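PDB 4ZOH: putative oxidoreductase FAD-binding subunit from Sulfolobus tokodaii, which probably serves as the FAD-carrying subunit of a molybdenum-containing oxidoreductase, passing electrons through its bound flavin. Local coordinates for residues His24-Leu30 against Pro47-Ile53. Residues are numbered along the deposited sequence; the frame is centred on the assembly and turned at random.
Sequences HQDARPL and PSYIVEI. With FAD (flavin-adenine dinucleotide), chain H.
The carbonyl oxygen of Val-51 is gripped from Leu-30 and Pro-29 at once: Leu-30 N donates a hydrogen bond of 2.7 Å, and Pro-29 CA lies 3.1 Å from Val-51 O in a weaker CA-H...O contact. The same parallel ladder runs from Arg-28 N to Tyr-49 O, from Val-51 N to Arg-28 O, nearly straight at 165°, and from Ile-53 N to Leu-30 O. Ahead of it, where a type I turn leads in from His-24, Ser-48 OG gives its proton to Asp-26 OD1 at 2.7 Å, coming from above the carboxylate plane. Asp-26 CG sits between its backbone N and carbonyl carbon (chi1 77°), which swings the acid over to the serine. Next to this bond the edge of the Tyr-49 ring meets the face of the His-24 imidazole, centroids 5.3 Å apart and planes at 55°.

On one face of the sheet Ala-27 CB touches Val-51 CG2, and Pro-29 CB rests on Ile-53 CG2 at 4.0 Å. On the other, Ile-50 lays CG2 against Leu-30 CB, 3.7 Å away, while its CD1 reaches Arg-28 CB. Pro-29 O, turned from the neighbouring strand, accepts a hydrogen bond from the ribose hydroxyl O2B of FAD, 2.6 Å away, so this edge of the sheet helps seat the adenosine end of the cofactor.

Strands 28-30 and 49-52 belong to a beta-alpha-beta unit connected through helix 36-41, which packs on Leu-30 and Ile-50; helix 14-23 backs Ala-27, Pro-29 and Val-51, and strand 7-10 pairs with the far side of 49-52.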
ATOM      1  N   HIS B  24     -41.712 -14.370 -13.530  1.00 53.79           N
ATOM      2  CA  HIS B  24     -41.123 -13.800 -12.313  1.00 51.82           C
ATOM      3  C   HIS B  24     -41.678 -12.395 -12.024  1.00 57.05           C
ATOM      4  O   HIS B  24     -41.113 -11.361 -12.407  1.00 51.73           O
ATOM      5  CB  HIS B  24     -39.617 -13.805 -12.427  1.00 49.13           C
ATOM      6  CG  HIS B  24     -39.045 -15.173 -12.466  1.00 48.38           C
ATOM      7  ND1 HIS B  24     -38.761 -15.827 -13.652  1.00 45.27           N
ATOM      8  CD2 HIS B  24     -38.732 -16.028 -11.466  1.00 48.43           C
ATOM      9  CE1 HIS B  24     -38.259 -17.017 -13.379  1.00 50.41           C
ATOM     10  NE2 HIS B  24     -38.227 -17.163 -12.062  1.00 54.77           N
ATOM     11  N   GLN B  25     -42.807 -12.406 -11.345  1.00 56.40           N
ATOM     12  CA  GLN B  25     -43.632 -11.252 -11.101  1.00 53.99           C
ATOM     13  C   GLN B  25     -42.823 -10.070 -10.658  1.00 49.93           C
ATOM     14  O   GLN B  25     -43.168  -8.948 -10.977  1.00 46.08           O
ATOM     15  CB  GLN B  25     -44.644 -11.604 -10.001  1.00 59.12           C
ATOM     16  CG  GLN B  25     -45.684 -12.646 -10.438  1.00 70.65           C
ATOM     17  CD  GLN B  25     -46.822 -12.044 -11.264  1.00 71.60           C
ATOM     18  OE1 GLN B  25     -47.228 -10.911 -11.029  1.00 73.72           O
ATOM     19  NE2 GLN B  25     -47.348 -12.805 -12.218  1.00 70.12           N
ATOM     20  N   ASP B  26     -41.753 -10.310  -9.907  1.00 47.52           N
ATOM     21  CA  ASP B  26     -41.075  -9.219  -9.245  1.00 49.55           C
ATOM     22  C   ASP B  26     -39.647  -8.976  -9.772  1.00 45.50           C
ATOM     23  O   ASP B  26     -38.841  -8.316  -9.137  1.00 51.13           O
ATOM     24  CB  ASP B  26     -41.078  -9.497  -7.773  1.00 47.11           C
ATOM     25  CG  ASP B  26     -40.094 -10.493  -7.435  1.00 56.65           C
ATOM     26  OD1 ASP B  26     -39.974 -11.508  -8.170  1.00 59.90           O
ATOM     27  OD2 ASP B  26     -39.375 -10.221  -6.478  1.00 68.58           O
ATOM     28  N   ALA B  27     -39.347  -9.535 -10.925  1.00 36.52           N
ATOM     29  CA  ALA B  27     -38.177  -9.179 -11.689  1.00 40.02           C
ATOM     30  C   ALA B  27     -38.438  -7.833 -12.373  1.00 40.69           C
ATOM     31  O   ALA B  27     -39.549  -7.586 -12.803  1.00 40.99           O
ATOM     32  CB  ALA B  27     -37.891 -10.237 -12.724  1.00 37.25           C
ATOM     33  N   ARG B  28     -37.437  -6.968 -12.445  1.00 40.12           N
ATOM     34  CA  ARG B  28     -37.572  -5.637 -13.087  1.00 39.31           C
ATOM     35  C   ARG B  28     -36.682  -5.602 -14.329  1.00 33.41           C
ATOM     36  O   ARG B  28     -35.528  -6.046 -14.266  1.00 35.06           O
ATOM     37  CB  ARG B  28     -37.172  -4.511 -12.096  1.00 38.27           C
ATOM     38  CG  ARG B  28     -38.210  -4.174 -11.027  1.00 45.18           C
ATOM     39  CD  ARG B  28     -39.331  -3.367 -11.664  1.00 56.79           C
ATOM     40  NE  ARG B  28     -40.650  -3.793 -11.222  1.00 70.19           N
ATOM     41  CZ  ARG B  28     -41.440  -3.086 -10.403  1.00 88.48           C
ATOM     42  NH1 ARG B  28     -41.046  -1.906  -9.932  1.00 95.77           N
ATOM     43  NH2 ARG B  28     -42.642  -3.545 -10.052  1.00 98.76           N
ATOM     44  N   PRO B  29     -37.192  -5.094 -15.470  1.00 32.58           N
ATOM     45  CA  PRO B  29     -36.259  -4.932 -16.575  1.00 30.56           C
ATOM     46  C   PRO B  29     -35.360  -3.687 -16.429  1.00 30.95           C
ATOM     47  O   PRO B  29     -35.760  -2.701 -15.766  1.00 31.54           O
ATOM     48  CB  PRO B  29     -37.180  -4.766 -17.771  1.00 31.24           C
ATOM     49  CG  PRO B  29     -38.394  -4.136 -17.200  1.00 31.90           C
ATOM     50  CD  PRO B  29     -38.576  -4.776 -15.869  1.00 30.77           C
ATOM     51  N   LEU B  30     -34.193  -3.718 -17.076  1.00 30.92           N
ATOM     52  CA  LEU B  30     -33.184  -2.634 -16.981  1.00 27.65           C
ATOM     53  C   LEU B  30     -33.025  -2.033 -18.334  1.00 27.31           C
ATOM     54  O   LEU B  30     -32.613  -2.722 -19.248  1.00 28.96           O
ATOM     55  CB  LEU B  30     -31.813  -3.173 -16.527  1.00 25.12           C
ATOM     56  CG  LEU B  30     -30.530  -2.287 -16.646  1.00 23.57           C
ATOM     57  CD1 LEU B  30     -30.647  -1.021 -15.775  1.00 22.70           C
ATOM     58  CD2 LEU B  30     -29.250  -3.082 -16.284  1.00 20.23           C
ATOM     59  N   PRO B  47     -35.887  -6.443  -6.075  1.00 38.07           N
ATOM     60  CA  PRO B  47     -36.413  -7.444  -6.960  1.00 35.90           C
ATOM     61  C   PRO B  47     -35.572  -8.717  -6.862  1.00 40.66           C
ATOM     62  O   PRO B  47     -34.462  -8.669  -6.363  1.00 43.72           O
ATOM     63  CB  PRO B  47     -36.270  -6.806  -8.338  1.00 36.10           C
ATOM     64  CG  PRO B  47     -35.270  -5.729  -8.212  1.00 38.43           C
ATOM     65  CD  PRO B  47     -34.928  -5.549  -6.754  1.00 38.43           C
ATOM     66  N   SER B  48     -36.107  -9.834  -7.341  1.00 38.15           N
ATOM     67  CA  SER B  48     -35.442 -11.120  -7.311  1.00 37.74           C
ATOM     68  C   SER B  48     -34.457 -11.141  -8.450  1.00 40.23           C
ATOM     69  O   SER B  48     -33.368 -11.709  -8.332  1.00 38.50           O
ATOM     70  CB  SER B  48     -36.473 -12.235  -7.498  1.00 37.42           C
ATOM     71  OG  SER B  48     -37.349 -11.916  -8.579  1.00 33.18           O
ATOM     72  N   TYR B  49     -34.863 -10.535  -9.574  1.00 36.41           N
ATOM     73  CA  TYR B  49     -34.053 -10.505 -10.761  1.00 41.80           C
ATOM     74  C   TYR B  49     -34.113  -9.143 -11.447  1.00 41.49           C
ATOM     75  O   TYR B  49     -35.129  -8.484 -11.465  1.00 40.16           O
ATOM     76  CB  TYR B  49     -34.494 -11.590 -11.756  1.00 44.26           C
ATOM     77  CG  TYR B  49     -34.185 -13.009 -11.310  1.00 48.66           C
ATOM     78  CD1 TYR B  49     -33.000 -13.644 -11.713  1.00 48.60           C
ATOM     79  CD2 TYR B  49     -35.089 -13.736 -10.511  1.00 52.42           C
ATOM     80  CE1 TYR B  49     -32.713 -14.948 -11.307  1.00 53.50           C
ATOM     81  CE2 TYR B  49     -34.812 -15.045 -10.110  1.00 54.16           C
ATOM     82  CZ  TYR B  49     -33.625 -15.646 -10.510  1.00 55.29           C
ATOM     83  OH  TYR B  49     -33.340 -16.943 -10.118  1.00 60.34           O
ATOM     84  N   ILE B  50     -33.011  -8.739 -12.027  1.00 37.70           N
ATOM     85  CA  ILE B  50     -33.050  -7.655 -12.957  1.00 39.10           C
ATOM     86  C   ILE B  50     -32.890  -8.312 -14.338  1.00 36.36           C
ATOM     87  O   ILE B  50     -31.961  -9.101 -14.551  1.00 34.02           O
ATOM     88  CB  ILE B  50     -31.912  -6.642 -12.659  1.00 35.99           C
ATOM     89  CG1 ILE B  50     -32.147  -5.887 -11.343  1.00 37.08           C
ATOM     90  CG2 ILE B  50     -31.652  -5.718 -13.847  1.00 34.82           C
ATOM     91  CD1 ILE B  50     -33.479  -5.180 -11.210  1.00 38.08           C
ATOM     92  N   VAL B  51     -33.772  -7.966 -15.273  1.00 35.20           N
ATOM     93  CA  VAL B  51     -33.710  -8.515 -16.634  1.00 32.95           C
ATOM     94  C   VAL B  51     -33.165  -7.441 -17.580  1.00 35.55           C
ATOM     95  O   VAL B  51     -33.749  -6.347 -17.698  1.00 35.82           O
ATOM     96  CB  VAL B  51     -35.132  -8.964 -17.071  1.00 35.84           C
ATOM     97  CG1 VAL B  51     -35.160  -9.550 -18.476  1.00 29.71           C
ATOM     98  CG2 VAL B  51     -35.766  -9.846 -16.005  1.00 31.33           C
ATOM     99  N   GLU B  52     -32.088  -7.761 -18.291  1.00 31.15           N
ATOM    100  CA  GLU B  52     -31.422  -6.741 -19.112  1.00 37.08           C
ATOM    101  C   GLU B  52     -32.057  -6.650 -20.510  1.00 33.78           C
ATOM    102  O   GLU B  52     -31.963  -7.577 -21.278  1.00 32.75           O
ATOM    103  CB  GLU B  52     -29.872  -6.946 -19.163  1.00 32.79           C
ATOM    104  CG  GLU B  52     -29.154  -5.969 -20.074  1.00 31.36           C
ATOM    105  CD  GLU B  52     -27.666  -6.206 -20.209  1.00 33.36           C
ATOM    106  OE1 GLU B  52     -26.927  -6.438 -19.209  1.00 34.22           O
ATOM    107  OE2 GLU B  52     -27.212  -6.118 -21.337  1.00 34.96           O
ATOM    108  N   ILE B  53     -32.662  -5.521 -20.840  1.00 30.63           N
ATOM    109  CA  ILE B  53     -33.321  -5.386 -22.158  1.00 32.42           C
ATOM    110  C   ILE B  53     -32.521  -4.515 -23.083  1.00 34.39           C
ATOM    111  O   ILE B  53     -32.818  -4.440 -24.254  1.00 39.70           O
ATOM    112  CB  ILE B  53     -34.795  -4.939 -22.040  1.00 32.40           C
ATOM    113  CG1 ILE B  53     -34.910  -3.524 -21.439  1.00 35.75           C
ATOM    114  CG2 ILE B  53     -35.590  -5.957 -21.206  1.00 29.70           C
ATOM    115  CD1 ILE B  53     -36.270  -2.880 -21.703  1.00 34.29           C
TER
HETATM  116  PA  FAD H 301     -34.551   2.497 -15.933  1.00 31.37           P
HETATM  117  O1A FAD H 301     -33.986   3.150 -14.717  1.00 26.30           O
HETATM  118  O2A FAD H 301     -33.831   1.429 -16.639  1.00 28.95           O
HETATM  119  O5B FAD H 301     -35.957   1.903 -15.599  1.00 27.05           O
HETATM  120  C5B FAD H 301     -36.922   2.698 -14.844  1.00 27.92           C
HETATM  121  C4B FAD H 301     -38.274   1.818 -14.625  1.00 28.75           C
HETATM  122  O4B FAD H 301     -38.871   1.355 -15.902  1.00 32.61           O
HETATM  123  C3B FAD H 301     -37.888   0.529 -13.910  1.00 30.48           C
HETATM  124  O3B FAD H 301     -38.900   0.198 -12.990  1.00 30.11           O
HETATM  125  C2B FAD H 301     -37.728  -0.527 -15.029  1.00 35.21           C
HETATM  126  O2B FAD H 301     -37.942  -1.878 -14.602  1.00 36.33           O
HETATM  127  C1B FAD H 301     -38.821  -0.146 -15.968  1.00 33.00           C
HETATM  128  N9A FAD H 301     -38.608  -0.151 -17.410  1.00 27.97           N
HETATM  129  C8A FAD H 301     -37.587   0.342 -18.108  1.00 28.84           C
HETATM  130  N7A FAD H 301     -37.847   0.209 -19.429  1.00 28.13           N
HETATM  131  C5A FAD H 301     -39.064  -0.374 -19.546  1.00 30.32           C
HETATM  132  C6A FAD H 301     -39.874  -0.747 -20.640  1.00 30.96           C
HETATM  133  N6A FAD H 301     -39.420  -0.497 -21.865  1.00 28.51           N
HETATM  134  N1A FAD H 301     -41.064  -1.337 -20.419  1.00 31.36           N
HETATM  135  C2A FAD H 301     -41.551  -1.522 -19.165  1.00 30.10           C
HETATM  136  N3A FAD H 301     -40.801  -1.185 -18.111  1.00 29.98           N
HETATM  137  C4A FAD H 301     -39.557  -0.604 -18.266  1.00 29.02           C
HETATM  138  N1  FAD H 301     -35.807  12.632 -15.469  1.00 28.74           N
HETATM  139  C2  FAD H 301     -36.551  13.739 -15.867  1.00 26.55           C
HETATM  140  O2  FAD H 301     -37.615  13.568 -16.424  1.00 23.97           O
HETATM  141  N3  FAD H 301     -36.098  15.005 -15.647  1.00 25.74           N
HETATM  142  C4  FAD H 301     -34.921  15.219 -15.011  1.00 26.38           C
HETATM  143  O4  FAD H 301     -34.536  16.386 -14.879  1.00 24.00           O
HETATM  144  C4X FAD H 301     -34.170  14.108 -14.570  1.00 25.51           C
HETATM  145  N5  FAD H 301     -32.969  14.322 -13.928  1.00 25.20           N
HETATM  146  C5X FAD H 301     -32.234  13.189 -13.468  1.00 26.56           C
HETATM  147  C6  FAD H 301     -31.056  13.420 -12.766  1.00 24.09           C
HETATM  148  C7  FAD H 301     -30.285  12.334 -12.325  1.00 24.87           C
HETATM  149  C7M FAD H 301     -28.986  12.670 -11.559  1.00 21.19           C
HETATM  150  C8  FAD H 301     -30.725  11.015 -12.561  1.00 26.15           C
HETATM  151  C8M FAD H 301     -29.946   9.763 -12.074  1.00 23.48           C
HETATM  152  C9  FAD H 301     -31.943  10.781 -13.226  1.00 26.33           C
HETATM  153  C9A FAD H 301     -32.683  11.869 -13.697  1.00 26.77           C
HETATM  154  N10 FAD H 301     -33.909  11.685 -14.373  1.00 27.75           N
HETATM  155  C10 FAD H 301     -34.620  12.822 -14.802  1.00 26.29           C
HETATM  156  C1' FAD H 301     -34.460  10.361 -14.641  1.00 27.23           C
HETATM  157  C2' FAD H 301     -33.934   9.798 -15.974  1.00 25.50           C
HETATM  158  O2' FAD H 301     -34.587  10.511 -17.045  1.00 30.16           O
HETATM  159  C3' FAD H 301     -34.136   8.261 -16.097  1.00 25.92           C
HETATM  160  O3' FAD H 301     -33.311   7.861 -17.194  1.00 24.54           O
HETATM  161  C4' FAD H 301     -35.571   7.855 -16.386  1.00 28.72           C
HETATM  162  O4' FAD H 301     -36.411   8.441 -15.391  1.00 26.39           O
HETATM  163  C5' FAD H 301     -35.757   6.323 -16.383  1.00 25.16           C
HETATM  164  O5' FAD H 301     -35.337   5.875 -17.698  1.00 27.31           O
HETATM  165  P   FAD H 301     -34.257   4.734 -17.831  1.00 30.70           P
HETATM  166  O1P FAD H 301     -34.223   4.301 -19.260  1.00 29.68           O
HETATM  167  O2P FAD H 301     -32.975   5.159 -17.224  1.00 26.72           O
HETATM  168  O3P FAD H 301     -35.002   3.631 -16.981  1.00 28.30           O